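PDB 3S52: putative fumarylacetoacetate hydrolase family protein from Yersinia pestis, which is of unknown function but belongs to the fumarylacetoacetate hydrolase family, has a beta-rich fold and forms an assembly of two chains. Local coordinates for residues Thr52-Ile57 with Asp128-Ser134; Ala95-Tyr99 with Ile137-Phe142; His72-Leu76 with Leu150-Ile154; Ser27-Ile33 with Asn163-Thr169; Thr82-Ala87 with Ser179-Arg185. All blocks are in the same frame, centred on the assembly; numbering follows the deposited sequence.

Contacts 1 and 2 share strand 131-138 and belong to one mixed sheet, with their centres 20 Å apart. Contact 3 joins strand 70-80 of that sheet to a four-stranded antiparallel sheet. Leu-76 of contact 3 packs on Tyr-99 and Phe-142 of contact 2, and also on Thr-164 and Met-167 of contact 4. The centres of contacts 3 and 4 are 13 Å apart. A sulfate, probably from the crystallisation liquor, sits at contact 4, about 6 Å from the side chain of Glu-75 of contact 3. Contact 5 packs Leu-84 on Ala-95 of contact 2. Across the dimer, Lys-85 and Thr-183 of contact 5 bind Asp-128 of contact 1 of the second subunit.

Contact 1 of 5, residues Thr52-Ile57 with Asp128-Ser134; sequences TALCDI and DGSCPIS
Strands 54-56 and 131-133 run parallel, pairing Leu-54 with Cys-131 and Cys-55 with Pro-132. Their axes approach to 4.6 Å, with 36° between the strand directions. The backbone ladder begins just before the strands, where Gly-129 N donates to Thr-52 O. It continues from Cys-131 N to Ala-53 O and from Cys-55 N to Cys-131 O. Ile-133 N then bonds Cys-55 O at 2.9 Å. Ile-57 N closes the series on Ile-133 O, also at 2.9 Å, with a nearly straight N-H...O angle of 175°.

On one face, Leu-54 turns its CD2 branch to Cys-131 SG and reaches Ile-133 CG2 at 3.8 Å. Leu-54 and Ile-133 lie alongside each other and point the same way. The other face carries Cys-55 SG, 4.1 Å from Pro-132 CB. Ile-57 meets the same proline ring at about a right angle. Its CG1 lies anti to the backbone N (chi1 -154°), which brings CG1 to 3.7 Å from Pro-132 CB.

Near Thr-52 a water donates to Asp-128 OD1. Asp-128 OD2 forms a salt bridge with Lys-85 and a hydrogen bond with Thr-183, both of the second subunit. Backbone bonds and apolar packing thus hold the strand pair, while the carboxylate of Asp-128 serves the dimer interface and is probably kept charged by that lysine.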
# COMPACT_ATOMS: atom_id res chain seq x y z
N THR A 52 2.51 7.58 4.60
CA THR A 52 2.96 8.80 3.94
C THR A 52 1.89 9.51 3.10
O THR A 52 2.09 10.65 2.67
CB THR A 52 4.20 8.55 3.08
OG1 THR A 52 4.03 7.34 2.33
CG2 THR A 52 5.44 8.44 3.96
N ALA A 53 0.78 8.84 2.82
CA ALA A 53 -0.32 9.47 2.07
C ALA A 53 -1.16 10.36 2.99
O ALA A 53 -1.77 11.34 2.56
CB ALA A 53 -1.19 8.41 1.42
N LEU A 54 -1.20 9.99 4.27
CA LEU A 54 -2.11 10.61 5.22
C LEU A 54 -1.67 12.00 5.68
O LEU A 54 -0.50 12.22 5.95
CB LEU A 54 -2.28 9.70 6.44
CG LEU A 54 -3.22 8.52 6.22
CD1 LEU A 54 -2.91 7.39 7.21
CD2 LEU A 54 -4.67 8.96 6.32
N CYS A 55 -2.63 12.92 5.78
CA CYS A 55 -2.38 14.25 6.31
C CYS A 55 -3.66 14.87 6.86
O CYS A 55 -4.77 14.36 6.63
CB CYS A 55 -1.73 15.16 5.27
SG CYS A 55 -2.62 15.28 3.71
N ASP A 56 -3.52 15.95 7.62
CA ASP A 56 -4.66 16.60 8.26
C ASP A 56 -5.38 17.47 7.22
O ASP A 56 -4.85 18.47 6.73
CB ASP A 56 -4.13 17.45 9.42
CG ASP A 56 -5.22 18.21 10.16
OD1 ASP A 56 -6.39 18.23 9.71
OD2 ASP A 56 -4.90 18.81 11.20
N ILE A 57 -6.62 17.11 6.89
CA ILE A 57 -7.38 17.86 5.89
C ILE A 57 -7.59 19.32 6.29
O ILE A 57 -7.78 20.18 5.44
CB ILE A 57 -8.73 17.16 5.58
CG1 ILE A 57 -9.21 17.52 4.16
CG2 ILE A 57 -9.78 17.44 6.66
CD1 ILE A 57 -10.21 16.50 3.60
N ASP A 128 2.63 10.85 -1.85
CA ASP A 128 2.63 11.62 -0.60
C ASP A 128 1.45 12.56 -0.55
O ASP A 128 1.18 13.27 -1.51
CB ASP A 128 3.91 12.46 -0.47
CG ASP A 128 5.13 11.62 -0.18
OD1 ASP A 128 4.99 10.39 0.05
OD2 ASP A 128 6.24 12.21 -0.15
N GLY A 129 0.76 12.57 0.58
CA GLY A 129 -0.35 13.49 0.79
C GLY A 129 -1.60 13.16 0.01
O GLY A 129 -2.50 14.00 -0.08
N SER A 130 -1.72 11.95 -0.51
CA SER A 130 -2.89 11.63 -1.35
C SER A 130 -4.14 11.28 -0.53
O SER A 130 -5.16 10.84 -1.08
CB SER A 130 -2.60 10.46 -2.28
OG SER A 130 -2.40 9.30 -1.53
N CYS A 131 -4.04 11.39 0.79
CA CYS A 131 -5.18 11.08 1.64
C CYS A 131 -5.33 12.06 2.81
O CYS A 131 -5.10 11.72 3.96
CB CYS A 131 -5.11 9.63 2.14
SG CYS A 131 -6.63 9.07 2.98
N PRO A 132 -5.72 13.30 2.49
CA PRO A 132 -6.15 14.29 3.48
C PRO A 132 -7.38 13.76 4.20
O PRO A 132 -8.33 13.35 3.53
CB PRO A 132 -6.58 15.49 2.62
CG PRO A 132 -5.97 15.26 1.29
CD PRO A 132 -5.89 13.78 1.12
N ILE A 133 -7.38 13.80 5.52
CA ILE A 133 -8.47 13.22 6.29
C ILE A 133 -8.82 14.08 7.50
O ILE A 133 -7.96 14.77 8.07
CB ILE A 133 -8.12 11.79 6.73
CG1 ILE A 133 -9.30 11.11 7.42
CG2 ILE A 133 -6.91 11.78 7.63
CD1 ILE A 133 -9.18 9.58 7.40
N SER A 134 -10.10 14.04 7.88
CA SER A 134 -10.63 14.76 9.04
C SER A 134 -10.31 14.04 10.35
O SER A 134 -9.74 12.94 10.37
CB SER A 134 -12.16 14.87 8.92
OG SER A 134 -12.79 13.59 9.08
O HOH W 1 3.43 7.98 -0.03

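Contact 2 of 5, residues Ala95-Tyr99 with Ile137-Phe142; sequences AIAGY and IPVAEF
Tyr-99 and Phe-142 meet with their side chains crossing at about a right angle. The tyrosine CB sits over the centre of the Phe-142 ring, 3.6 Å from the centroid and only 3° off the ring normal. This is a CH-pi contact. The two rings are slid apart, with planes at 30° and centroids 4.7 Å apart, so they barely overlap. The rings come closest at Tyr-99 CD2 and Phe-142 CD1, 3.2 Å apart. Phe-142 CG lies opposite its own backbone N (chi1 -168°), and this carries the ring from the short helix toward Tyr-99.

Val-139 sends its CG2 branch across the backbone of the other segment. That methyl is 3.1 Å from Ile-96 O and 4.1 Å from Ile-96 CG2.

The strands form an antiparallel hydrogen-bonded pair at Tyr-99 and Ile-137. Ile-137 N donates to Tyr-99 O at 2.8 Å, and Tyr-99 N to Ile-137 O at 3.0 Å.

Strand 70-80 borders this packing, with Val-78 against Tyr-99 and Leu-76 against Phe-142. From strand 206-211 of the antiparallel sheet, Leu-211 packs on Ile-137 and Phe-142, so the short helix 139-142 packs through Phe-142 against both sheets.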
# COMPACT_ATOMS: atom_id res chain seq x y z
N ALA A 95 -15.69 -3.67 16.00
CA ALA A 95 -14.32 -3.19 15.94
C ALA A 95 -14.20 -1.73 15.50
O ALA A 95 -13.12 -1.13 15.55
CB ALA A 95 -13.49 -4.09 15.01
N ILE A 96 -15.30 -1.15 15.04
CA ILE A 96 -15.24 0.20 14.48
C ILE A 96 -15.16 1.27 15.59
O ILE A 96 -15.99 1.29 16.51
CB ILE A 96 -16.40 0.45 13.49
CG1 ILE A 96 -16.23 -0.49 12.28
CG2 ILE A 96 -16.42 1.90 13.05
CD1 ILE A 96 -17.39 -0.49 11.29
N ALA A 97 -14.10 2.08 15.55
CA ALA A 97 -13.89 3.14 16.55
C ALA A 97 -14.59 4.47 16.26
O ALA A 97 -15.07 5.13 17.17
CB ALA A 97 -12.40 3.34 16.82
N GLY A 98 -14.62 4.88 15.01
CA GLY A 98 -15.20 6.18 14.69
C GLY A 98 -15.27 6.40 13.20
O GLY A 98 -14.78 5.60 12.41
N TYR A 99 -15.89 7.51 12.81
CA TYR A 99 -16.00 7.80 11.39
C TYR A 99 -15.48 9.18 11.04
O TYR A 99 -15.53 10.10 11.85
CB TYR A 99 -17.46 7.67 10.97
CG TYR A 99 -18.04 6.29 11.19
CD1 TYR A 99 -17.80 5.27 10.29
CD2 TYR A 99 -18.85 6.02 12.29
CE1 TYR A 99 -18.33 4.00 10.48
CE2 TYR A 99 -19.39 4.76 12.49
CZ TYR A 99 -19.13 3.76 11.57
OH TYR A 99 -19.65 2.50 11.75
N ILE A 137 -15.25 11.05 14.44
CA ILE A 137 -16.44 11.17 15.28
C ILE A 137 -16.75 9.85 15.99
O ILE A 137 -16.70 8.80 15.37
CB ILE A 137 -17.65 11.53 14.42
CG1 ILE A 137 -17.38 12.86 13.69
CG2 ILE A 137 -18.92 11.61 15.26
CD1 ILE A 137 -18.28 13.07 12.49
N PRO A 138 -17.07 9.90 17.30
CA PRO A 138 -17.30 8.63 17.99
C PRO A 138 -18.44 7.84 17.37
O PRO A 138 -19.43 8.41 16.90
CB PRO A 138 -17.67 9.08 19.41
CG PRO A 138 -17.02 10.43 19.56
CD PRO A 138 -17.16 11.06 18.20
N VAL A 139 -18.30 6.53 17.37
CA VAL A 139 -19.38 5.66 16.94
C VAL A 139 -20.72 6.04 17.60
O VAL A 139 -21.76 6.08 16.94
CB VAL A 139 -19.06 4.20 17.25
CG1 VAL A 139 -20.29 3.32 17.05
CG2 VAL A 139 -17.92 3.73 16.39
N ALA A 140 -20.67 6.34 18.90
CA ALA A 140 -21.87 6.69 19.68
C ALA A 140 -22.62 7.95 19.21
O ALA A 140 -23.82 8.06 19.39
CB ALA A 140 -21.52 6.82 21.15
N GLU A 141 -21.90 8.93 18.65
CA GLU A 141 -22.55 10.15 18.18
C GLU A 141 -22.83 10.16 16.67
O GLU A 141 -23.47 11.08 16.17
CB GLU A 141 -21.69 11.38 18.53
CG GLU A 141 -21.29 11.46 20.00
CD GLU A 141 -22.49 11.63 20.94
OE1 GLU A 141 -23.53 12.16 20.50
OE2 GLU A 141 -22.39 11.23 22.12
N PHE A 142 -22.34 9.15 15.95
CA PHE A 142 -22.35 9.24 14.49
C PHE A 142 -23.67 8.84 13.83
O PHE A 142 -23.99 9.29 12.74
CB PHE A 142 -21.17 8.48 13.86
CG PHE A 142 -20.98 8.79 12.39
CD1 PHE A 142 -21.33 7.88 11.42
CD2 PHE A 142 -20.48 10.02 12.00
CE1 PHE A 142 -21.16 8.17 10.07
CE2 PHE A 142 -20.32 10.33 10.67
CZ PHE A 142 -20.65 9.40 9.70

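Contact 3 of 5, residues His72-Leu76 with Leu150-Ile154; sequences HEIEL and LSLTI
His-72 ND1, 3.2 Å from Leu-152 CD2, donates to Gln-160 OE1. That oxygen also accepts from Ile-74 N, so two donors grip it and help to fix the rotation of the imidazole. Leu-152 CD2 lies over one face of the His-72 ring, 3.5 Å from the centroid and offset toward the rim. It makes a CH-pi contact there. The Ile-154 side chain points against that of His-72 and meets the ring obliquely, its CD1 3.4 Å from His-72 CD2, on the same side as Leu-152.

The contact is face-to-face packing of two beta sheets. Strand 74-76 of the mixed sheet and strand 150-154 of the antiparallel sheet run nearly antiparallel, at 156°, with axes 7.4 Å apart. Side chains fill the space between them.

Ile-74 points straight across, fully extended (chi1 -169°, chi2 180°). Its CD1 reaches Leu-150 CB at 4.0 Å and Ser-151 O at 3.3 Å. Leu-150 CD2 then lies 4.4 Å from Leu-76 CB, and Leu-211 and Val-101 also pack on Leu-150.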
# COMPACT_ATOMS: atom_id res chain seq x y z
N HIS A 72 -10.29 15.22 -6.87
CA HIS A 72 -10.85 14.95 -5.55
C HIS A 72 -11.78 13.72 -5.60
O HIS A 72 -12.52 13.53 -6.57
CB HIS A 72 -11.61 16.18 -5.03
CG HIS A 72 -12.68 16.67 -5.97
ND1 HIS A 72 -13.91 16.06 -6.08
CD2 HIS A 72 -12.70 17.72 -6.83
CE1 HIS A 72 -14.64 16.70 -6.98
NE2 HIS A 72 -13.93 17.71 -7.45
N GLU A 73 -11.71 12.84 -4.59
CA GLU A 73 -12.76 11.86 -4.41
C GLU A 73 -13.15 11.80 -2.94
O GLU A 73 -12.48 11.13 -2.15
CB GLU A 73 -12.26 10.48 -4.86
CG GLU A 73 -11.50 10.53 -6.17
CD GLU A 73 -11.24 9.15 -6.76
OE1 GLU A 73 -11.13 8.18 -5.97
OE2 GLU A 73 -11.15 9.05 -8.00
N ILE A 74 -14.29 12.39 -2.59
CA ILE A 74 -14.70 12.44 -1.18
C ILE A 74 -15.23 11.07 -0.77
O ILE A 74 -15.84 10.36 -1.58
CB ILE A 74 -15.75 13.56 -0.92
CG1 ILE A 74 -15.96 13.76 0.58
CG2 ILE A 74 -17.08 13.22 -1.57
CD1 ILE A 74 -16.98 14.85 0.92
N GLU A 75 -14.95 10.67 0.47
CA GLU A 75 -15.28 9.32 0.94
C GLU A 75 -15.47 9.29 2.44
O GLU A 75 -14.81 10.04 3.17
CB GLU A 75 -14.18 8.31 0.54
CG GLU A 75 -13.75 8.41 -0.93
CD GLU A 75 -13.03 7.18 -1.46
OE1 GLU A 75 -12.95 6.16 -0.74
OE2 GLU A 75 -12.54 7.22 -2.62
N LEU A 76 -16.35 8.41 2.89
CA LEU A 76 -16.49 8.12 4.31
C LEU A 76 -15.28 7.29 4.75
O LEU A 76 -14.93 6.29 4.10
CB LEU A 76 -17.78 7.33 4.58
CG LEU A 76 -17.93 6.93 6.04
CD1 LEU A 76 -18.28 8.14 6.88
CD2 LEU A 76 -18.99 5.83 6.21
N LEU A 150 -22.34 13.01 2.46
CA LEU A 150 -21.03 13.56 2.16
C LEU A 150 -21.20 14.64 1.11
O LEU A 150 -21.88 14.43 0.11
CB LEU A 150 -20.15 12.47 1.53
CG LEU A 150 -19.88 11.17 2.27
CD1 LEU A 150 -19.44 10.10 1.28
CD2 LEU A 150 -18.83 11.40 3.32
N SER A 151 -20.56 15.78 1.30
CA SER A 151 -20.64 16.84 0.31
C SER A 151 -19.31 17.55 0.19
O SER A 151 -18.59 17.72 1.18
CB SER A 151 -21.76 17.82 0.64
OG SER A 151 -21.51 18.46 1.87
N LEU A 152 -18.97 17.93 -1.03
CA LEU A 152 -17.73 18.64 -1.26
C LEU A 152 -18.10 19.82 -2.11
O LEU A 152 -18.71 19.64 -3.15
CB LEU A 152 -16.74 17.77 -2.03
CG LEU A 152 -15.48 18.50 -2.52
CD1 LEU A 152 -14.71 19.06 -1.33
CD2 LEU A 152 -14.60 17.57 -3.34
N THR A 153 -17.77 21.01 -1.62
CA THR A 153 -18.01 22.25 -2.32
C THR A 153 -16.64 22.83 -2.64
O THR A 153 -15.78 22.90 -1.77
CB THR A 153 -18.79 23.24 -1.43
OG1 THR A 153 -20.10 22.72 -1.16
CG2 THR A 153 -18.94 24.58 -2.09
N ILE A 154 -16.43 23.21 -3.89
CA ILE A 154 -15.17 23.82 -4.29
C ILE A 154 -15.46 25.19 -4.91
O ILE A 154 -16.23 25.29 -5.87
CB ILE A 154 -14.40 22.92 -5.28
CG1 ILE A 154 -13.93 21.66 -4.56
CG2 ILE A 154 -13.19 23.65 -5.84
CD1 ILE A 154 -13.10 20.75 -5.44

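Contact 4 of 5, residues Ser27-Ile33 with Asn163-Thr169; sequences SNYAEHI and NTRDMIT. With SO4 (sulfate ion), chain E.
The side-chain amide of Asn-28 pairs with the backbone of Thr-169 at two points. Its OD1 accepts from Thr-169 N at 2.8 Å, and its ND2 donates to Thr-169 O at 3.1 Å, with that oxygen in the amide plane. ND2 also bonds Thr-192 O, and a water donates to OD1, so the rotation of the amide is fixed. Asn-28 O accepts from Ile-168 N at 2.8 Å.

These bonds fix the start of helix 30-35, with Tyr-29 at its N-cap, against the loop between strand 157-163 and helix 171-181. In that loop Asn-163 OD1 accepts from Arg-165 N, an Asx turn.

The Tyr-29 ring lies across Met-167, a selenomethionine, whose CG is 3.7 Å from Tyr-29 CZ. Asn-163 O meets the ring edge in plane, 3.6 Å from Tyr-29 CE2. Ile-33 and Ile-168 bring their CD1 methyls together at 3.7 Å. Ser-27 N and His-32 NE2 hold a sulfate, which Lys-125 also binds.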
# COMPACT_ATOMS: atom_id res chain seq x y z
N SER A 27 -14.68 1.84 -7.30
CA SER A 27 -15.92 1.44 -7.95
C SER A 27 -16.97 0.99 -6.95
O SER A 27 -17.58 -0.05 -7.17
CB SER A 27 -15.67 0.28 -8.93
OG SER A 27 -14.63 0.59 -9.83
N ASN A 28 -17.16 1.73 -5.86
CA ASN A 28 -18.20 1.36 -4.89
C ASN A 28 -19.55 2.14 -4.94
O ASN A 28 -20.41 1.94 -4.10
CB ASN A 28 -17.63 1.28 -3.47
CG ASN A 28 -18.40 0.31 -2.58
OD1 ASN A 28 -18.88 -0.73 -3.03
ND2 ASN A 28 -18.50 0.65 -1.30
N TYR A 29 -19.70 3.05 -5.90
CA TYR A 29 -20.97 3.75 -6.14
C TYR A 29 -21.28 3.68 -7.64
O TYR A 29 -20.44 4.03 -8.47
CB TYR A 29 -20.86 5.23 -5.74
CG TYR A 29 -20.79 5.50 -4.26
CD1 TYR A 29 -19.64 5.21 -3.54
CD2 TYR A 29 -21.86 6.08 -3.59
CE1 TYR A 29 -19.57 5.46 -2.17
CE2 TYR A 29 -21.78 6.34 -2.22
CZ TYR A 29 -20.63 6.04 -1.53
OH TYR A 29 -20.53 6.29 -0.18
N ALA A 30 -22.49 3.25 -7.98
CA ALA A 30 -22.84 3.03 -9.39
C ALA A 30 -22.69 4.27 -10.29
O ALA A 30 -22.21 4.16 -11.41
CB ALA A 30 -24.25 2.47 -9.51
N GLU A 31 -23.09 5.44 -9.79
CA GLU A 31 -22.96 6.65 -10.58
C GLU A 31 -21.50 7.06 -10.80
O GLU A 31 -21.18 7.71 -11.80
CB GLU A 31 -23.80 7.79 -9.97
CG GLU A 31 -25.30 7.56 -10.14
CD GLU A 31 -26.16 8.67 -9.55
OE1 GLU A 31 -26.33 8.71 -8.30
OE2 GLU A 31 -26.68 9.50 -10.33
N HIS A 32 -20.62 6.68 -9.89
CA HIS A 32 -19.20 6.93 -10.09
C HIS A 32 -18.63 5.96 -11.12
O HIS A 32 -17.85 6.34 -12.00
CB HIS A 32 -18.42 6.85 -8.78
CG HIS A 32 -16.94 6.95 -8.98
ND1 HIS A 32 -16.35 8.02 -9.61
CD2 HIS A 32 -15.94 6.09 -8.66
CE1 HIS A 32 -15.04 7.83 -9.65
NE2 HIS A 32 -14.77 6.67 -9.09
N ILE A 33 -19.04 4.70 -11.02
CA ILE A 33 -18.63 3.74 -12.04
C ILE A 33 -19.02 4.22 -13.44
O ILE A 33 -18.27 4.04 -14.41
CB ILE A 33 -19.22 2.36 -11.78
CG1 ILE A 33 -18.65 1.78 -10.49
CG2 ILE A 33 -18.89 1.45 -12.95
CD1 ILE A 33 -19.23 0.41 -10.14
N ASN A 163 -24.58 9.95 -0.50
CA ASN A 163 -24.95 9.33 0.76
C ASN A 163 -24.50 7.89 0.73
O ASN A 163 -24.64 7.21 -0.29
CB ASN A 163 -26.45 9.45 0.98
CG ASN A 163 -26.87 9.00 2.37
OD1 ASN A 163 -26.95 7.80 2.65
ND2 ASN A 163 -27.14 9.96 3.26
N THR A 164 -23.95 7.42 1.85
CA THR A 164 -23.41 6.06 1.91
C THR A 164 -24.46 4.96 1.71
O THR A 164 -24.10 3.78 1.55
CB THR A 164 -22.64 5.80 3.21
OG1 THR A 164 -23.53 5.93 4.33
CG2 THR A 164 -21.49 6.80 3.35
N ARG A 165 -25.74 5.32 1.70
CA ARG A 165 -26.76 4.32 1.40
C ARG A 165 -26.58 3.79 -0.02
O ARG A 165 -27.11 2.73 -0.37
CB ARG A 165 -28.18 4.87 1.59
CG ARG A 165 -28.62 5.87 0.52
CD ARG A 165 -30.11 6.22 0.66
NE ARG A 165 -30.41 6.81 1.96
CZ ARG A 165 -30.23 8.09 2.27
NH1 ARG A 165 -29.74 8.94 1.37
NH2 ARG A 165 -30.53 8.53 3.48
N ASP A 166 -25.83 4.52 -0.85
CA ASP A 166 -25.67 4.13 -2.24
C ASP A 166 -24.46 3.22 -2.45
O ASP A 166 -24.20 2.79 -3.57
CB ASP A 166 -25.62 5.37 -3.15
CG ASP A 166 -26.97 6.09 -3.22
OD1 ASP A 166 -28.01 5.43 -3.06
OD2 ASP A 166 -27.00 7.32 -3.43
N MSE A 167 -23.72 2.92 -1.39
CA MSE A 167 -22.61 1.97 -1.51
C MSE A 167 -23.09 0.66 -2.12
O MSE A 167 -24.13 0.13 -1.73
CB MSE A 167 -21.96 1.69 -0.15
CG MSE A 167 -21.11 2.84 0.34
SE MSE A 167 -20.29 2.56 2.09
CE MSE A 167 -19.62 4.34 2.36
N ILE A 168 -22.32 0.14 -3.08
CA ILE A 168 -22.61 -1.15 -3.70
C ILE A 168 -22.29 -2.27 -2.72
O ILE A 168 -23.09 -3.17 -2.52
CB ILE A 168 -21.84 -1.34 -5.02
CG1 ILE A 168 -22.42 -0.43 -6.12
CG2 ILE A 168 -21.86 -2.80 -5.45
CD1 ILE A 168 -21.54 -0.34 -7.37
N THR A 169 -21.12 -2.21 -2.09
CA THR A 169 -20.81 -3.12 -1.00
C THR A 169 -20.83 -2.30 0.30
O THR A 169 -20.01 -1.41 0.46
CB THR A 169 -19.44 -3.81 -1.18
OG1 THR A 169 -19.33 -4.35 -2.50
CG2 THR A 169 -19.24 -4.94 -0.14
S SO4 E . -11.93 4.51 -8.54
O1 SO4 E . -12.01 5.83 -9.16
O2 SO4 E . -10.95 4.54 -7.47
O3 SO4 E . -13.22 4.10 -7.99
O4 SO4 E . -11.49 3.56 -9.58
O HOH W 2 -17.79 -2.81 -4.12
O HOH W 3 -24.63 2.98 -6.25

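Contact 5 of 5, residues Thr82-Ala87 with Ser179-Arg185; sequences TPLKQA and SRFFTLR
Hydrogen bonds dominate the contact of Leu-84 with Leu-184 and of Gln-86 with Ser-179. Leu-84 and Leu-184 form a single antiparallel bridge, each N donating to the other's O at 2.9 Å. Farther on, Ser-179 takes two donors from the turn at Gln-86. Its carbonyl O accepts from Gln-86 N at 2.8 Å, with the donor well above the carbonyl plane. Its OG accepts from Ala-87 N at 2.9 Å with a nearly straight angle of 169°. Ser-179 OG sits between its own backbone N and carbonyl carbon (chi1 77°), which turns it to that donor. The hydroxyl also bonds Ser-176 O. A water joins Gln-86 NE2 to Arg-180 O.

Apolar contact is lighter. Leu-84 CB and Leu-184 CB are 4.4 Å apart, and both leucines pack on Ile-175 of helix 171-181. The stem of Lys-85 runs obliquely past Thr-183 in van der Waals contact, with Lys-85 CD 3.5 Å from Thr-183 OG1.

Lys-85 NZ and Thr-183 OG1 both reach Asp-128 of the second subunit, as a salt bridge and a hydrogen bond. Arg-185 forms a salt bridge with Glu-51 of that subunit. The backbone pairing probably helps bring Lys-85 and Thr-183 together at one carboxylate across the dimer interface.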
# COMPACT_ATOMS: atom_id res chain seq x y z
N THR A 82 -9.98 -2.21 16.79
CA THR A 82 -9.62 -3.55 17.25
C THR A 82 -9.15 -4.34 16.04
O THR A 82 -9.80 -4.30 15.01
CB THR A 82 -10.86 -4.27 17.82
OG1 THR A 82 -11.45 -3.48 18.86
CG2 THR A 82 -10.49 -5.65 18.37
N PRO A 83 -8.06 -5.11 16.18
CA PRO A 83 -7.52 -5.74 14.97
C PRO A 83 -8.48 -6.75 14.35
O PRO A 83 -9.22 -7.45 15.05
CB PRO A 83 -6.23 -6.42 15.45
CG PRO A 83 -6.43 -6.60 16.94
CD PRO A 83 -7.26 -5.41 17.38
N LEU A 84 -8.50 -6.79 13.03
CA LEU A 84 -9.39 -7.70 12.32
C LEU A 84 -8.61 -8.53 11.31
O LEU A 84 -7.87 -7.99 10.48
CB LEU A 84 -10.46 -6.91 11.59
CG LEU A 84 -11.40 -6.10 12.47
CD1 LEU A 84 -12.10 -5.02 11.63
CD2 LEU A 84 -12.40 -7.02 13.17
N LYS A 85 -8.76 -9.85 11.39
CA LYS A 85 -8.18 -10.74 10.38
C LYS A 85 -9.18 -11.86 10.09
O LYS A 85 -9.59 -12.57 11.00
CB LYS A 85 -6.86 -11.33 10.88
CG LYS A 85 -6.19 -12.26 9.87
CD LYS A 85 -4.92 -12.88 10.44
CE LYS A 85 -4.36 -13.97 9.51
NZ LYS A 85 -4.01 -13.43 8.16
N GLN A 86 -9.58 -11.99 8.82
CA GLN A 86 -10.59 -12.98 8.46
C GLN A 86 -11.78 -12.87 9.40
O GLN A 86 -12.22 -13.86 9.98
CB GLN A 86 -10.00 -14.39 8.52
CG GLN A 86 -8.93 -14.66 7.45
CD GLN A 86 -8.14 -15.93 7.72
OE1 GLN A 86 -8.33 -16.59 8.74
NE2 GLN A 86 -7.24 -16.28 6.81
N ALA A 87 -12.28 -11.65 9.57
CA ALA A 87 -13.28 -11.38 10.60
C ALA A 87 -14.71 -11.50 10.07
O ALA A 87 -14.98 -11.15 8.93
CB ALA A 87 -13.06 -10.00 11.18
N SER A 179 -10.50 -7.87 5.27
CA SER A 179 -9.74 -8.58 6.30
C SER A 179 -9.37 -10.00 5.87
O SER A 179 -8.60 -10.65 6.55
CB SER A 179 -10.52 -8.63 7.62
OG SER A 179 -11.55 -9.62 7.57
N ARG A 180 -9.94 -10.50 4.76
CA ARG A 180 -9.55 -11.82 4.26
C ARG A 180 -8.16 -11.74 3.66
O ARG A 180 -7.42 -12.71 3.65
CB ARG A 180 -10.51 -12.33 3.19
CG ARG A 180 -11.91 -12.69 3.70
CD ARG A 180 -12.76 -13.23 2.53
NE ARG A 180 -12.12 -14.39 1.91
CZ ARG A 180 -12.32 -14.78 0.66
NH1 ARG A 180 -13.15 -14.11 -0.13
NH2 ARG A 180 -11.68 -15.85 0.20
N PHE A 181 -7.81 -10.56 3.15
CA PHE A 181 -6.52 -10.31 2.51
C PHE A 181 -5.54 -9.64 3.46
O PHE A 181 -4.38 -10.04 3.53
CB PHE A 181 -6.68 -9.49 1.21
CG PHE A 181 -7.37 -10.25 0.11
CD1 PHE A 181 -6.63 -10.99 -0.82
CD2 PHE A 181 -8.76 -10.26 0.03
CE1 PHE A 181 -7.27 -11.69 -1.83
CE2 PHE A 181 -9.40 -10.96 -0.97
CZ PHE A 181 -8.66 -11.68 -1.90
N PHE A 182 -5.98 -8.54 4.07
CA PHE A 182 -5.12 -7.72 4.91
C PHE A 182 -5.56 -7.70 6.38
O PHE A 182 -6.72 -7.47 6.69
CB PHE A 182 -5.06 -6.30 4.35
CG PHE A 182 -5.05 -6.25 2.85
CD1 PHE A 182 -3.95 -6.71 2.13
CD2 PHE A 182 -6.14 -5.77 2.15
CE1 PHE A 182 -3.94 -6.68 0.75
CE2 PHE A 182 -6.13 -5.74 0.76
CZ PHE A 182 -5.03 -6.20 0.07
N THR A 183 -4.63 -8.00 7.28
CA THR A 183 -4.92 -7.77 8.69
C THR A 183 -5.12 -6.27 8.86
O THR A 183 -4.28 -5.47 8.44
CB THR A 183 -3.77 -8.26 9.60
OG1 THR A 183 -3.77 -9.69 9.64
CG2 THR A 183 -3.93 -7.70 11.03
N LEU A 184 -6.24 -5.87 9.44
CA LEU A 184 -6.49 -4.46 9.70
C LEU A 184 -6.18 -4.18 11.17
O LEU A 184 -6.93 -4.61 12.05
CB LEU A 184 -7.93 -4.09 9.37
CG LEU A 184 -8.43 -4.47 7.98
CD1 LEU A 184 -9.83 -3.93 7.75
CD2 LEU A 184 -7.49 -3.98 6.89
N ARG A 185 -5.08 -3.49 11.43
CA ARG A 185 -4.66 -3.26 12.80
C ARG A 185 -5.50 -2.14 13.40
O ARG A 185 -6.06 -1.32 12.68
CB ARG A 185 -3.17 -2.92 12.85
CG ARG A 185 -2.23 -4.00 12.27
CD ARG A 185 -0.82 -3.90 12.89
NE ARG A 185 0.19 -4.75 12.25
CZ ARG A 185 0.30 -6.06 12.45
NH1 ARG A 185 1.26 -6.75 11.85
NH2 ARG A 185 -0.56 -6.69 13.24
O HOH W 4 -7.79 -15.35 3.98